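Local coordinates for putative surface anchored protein (PDB 4NI6) that probably forms one Ig-like repeat in the shaft of a clostridial cell-surface adhesin, stabilised by an internal, autocatalytically formed Thr-Gln ester cross-link, at residues Asp41-Ala44 / Asn45-Tyr48. Residues are numbered along the deposited sequence; the frame is centred on the assembly and turned at random. Where two conformers were deposited one is given.
Sequences DLVA and NEKY
V43 to E46 form a type II beta turn, closed by the hydrogen bond from E46 N to V43 O (3.2 Å), with N45 at the third position in a left-handed conformation (phi 74°). The turn reverses the loop that follows strand 31-39 and sends the chain into strand 47-57. Y48, at the start of that strand, reaches back toward the loop before the turn, and its OH accepts the backbone N-H of V43 in a nearly straight bond (3.0 Å, 162°), with V43 N at the ring's edge, near its plane. With CG anti to its own carbonyl carbon (chi1 -58°), L42 brings CD1 over one face of the same ring, offset toward the rim and 4.1 Å from the centroid, a CH-pi contact, while L42 CB lies 3.5 Å from Y48 OH. On the turn itself V43 and E46 run side by side, CG1 of V43 against the aliphatic CG of E46 at 3.5 Å. Y48 OH has a second partner, OE1 of Q123 in strand 121-139, whose NE2 is held by the carbonyl O of D41. The buried phenol thus satisfies a backbone N-H within the loop and, through Q123, ties the turn to strand 121-139.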
loop_
_atom_site.group_PDB
_atom_site.type_symbol
_atom_site.label_atom_id
_atom_site.label_comp_id
_atom_site.label_asym_id
_atom_site.label_seq_id
_atom_site.Cartn_x
_atom_site.Cartn_y
_atom_site.Cartn_z
ATOM N N ASP A 41 3.024 14.466 -8.403
ATOM C CA ASP A 41 3.025 15.704 -7.631
ATOM C C ASP A 41 3.849 15.658 -6.347
ATOM O O ASP A 41 3.621 16.413 -5.402
ATOM C CB ASP A 41 1.601 16.202 -7.423
ATOM C CG ASP A 41 1.017 16.787 -8.694
ATOM O OD1 ASP A 41 1.633 17.718 -9.261
ATOM O OD2 ASP A 41 0.062 16.202 -9.227
ATOM N N LEU A 42 4.881 14.822 -6.366
ATOM C CA LEU A 42 5.916 14.867 -5.365
ATOM C C LEU A 42 7.044 15.796 -5.844
ATOM O O LEU A 42 6.960 16.403 -6.921
ATOM C CB LEU A 42 6.431 13.451 -5.085
ATOM C CG LEU A 42 5.343 12.458 -4.625
ATOM C CD1 LEU A 42 5.982 11.191 -4.070
ATOM C CD2 LEU A 42 4.402 13.065 -3.607
ATOM N N VAL A 43 8.104 15.875 -5.060
ATOM C CA VAL A 43 9.203 16.772 -5.418
ATOM C C VAL A 43 10.359 15.928 -5.970
ATOM O O VAL A 43 10.875 15.003 -5.316
ATOM C CB VAL A 43 9.675 17.596 -4.204
ATOM C CG1 VAL A 43 10.871 18.484 -4.583
ATOM C CG2 VAL A 43 8.519 18.457 -3.689
ATOM N N ALA A 44 10.701 16.180 -7.219
ATOM C CA ALA A 44 11.756 15.442 -7.871
ATOM C C ALA A 44 13.026 15.361 -7.033
ATOM O O ALA A 44 13.496 16.378 -6.454
ATOM C CB ALA A 44 12.048 16.045 -9.242
ATOM N N ASN A 45 13.590 14.147 -6.992
ATOM C CA ASN A 45 14.874 13.854 -6.396
ATOM C C ASN A 45 14.874 13.856 -4.893
ATOM O O ASN A 45 15.918 13.639 -4.278
ATOM C CB ASN A 45 15.980 14.737 -6.977
ATOM C CG ASN A 45 15.997 14.674 -8.477
ATOM O OD1 ASN A 45 16.051 13.591 -9.061
ATOM N ND2 ASN A 45 15.907 15.839 -9.121
ATOM N N GLU A 46 13.716 14.086 -4.284
ATOM C CA GLU A 46 13.603 14.112 -2.840
ATOM C C GLU A 46 13.307 12.710 -2.274
ATOM O O GLU A 46 12.522 11.934 -2.871
ATOM C CB GLU A 46 12.493 15.086 -2.388
ATOM C CG GLU A 46 12.872 16.545 -2.543
ATOM C CD GLU A 46 13.990 16.975 -1.627
ATOM O OE1 GLU A 46 14.163 16.507 -0.492
ATOM O OE2 GLU A 46 14.509 18.039 -1.949
ATOM N N LYS A 47 13.846 12.437 -1.094
ATOM C CA LYS A 47 13.585 11.169 -0.385
ATOM C C LYS A 47 12.316 11.261 0.448
ATOM O O LYS A 47 12.009 12.328 1.046
ATOM C CB LYS A 47 14.751 10.845 0.548
ATOM C CG LYS A 47 16.039 10.497 -0.172
ATOM C CD LYS A 47 17.099 9.869 0.721
ATOM C CE LYS A 47 17.538 10.803 1.842
ATOM N NZ LYS A 47 18.791 10.343 2.510
ATOM N N TYR A 48 11.614 10.124 0.515
ATOM C CA TYR A 48 10.379 9.955 1.298
ATOM C C TYR A 48 10.469 8.688 2.125
ATOM O O TYR A 48 11.099 7.726 1.691
ATOM C CB TYR A 48 9.144 9.852 0.386
ATOM C CG TYR A 48 8.826 11.140 -0.346
ATOM C CD1 TYR A 48 9.577 11.539 -1.463
ATOM C CD2 TYR A 48 7.741 11.905 0.029
ATOM C CE1 TYR A 48 9.329 12.758 -2.102
ATOM C CE2 TYR A 48 7.492 13.124 -0.583
ATOM C CZ TYR A 48 8.266 13.514 -1.670
ATOM O OH TYR A 48 8.078 14.752 -2.285
#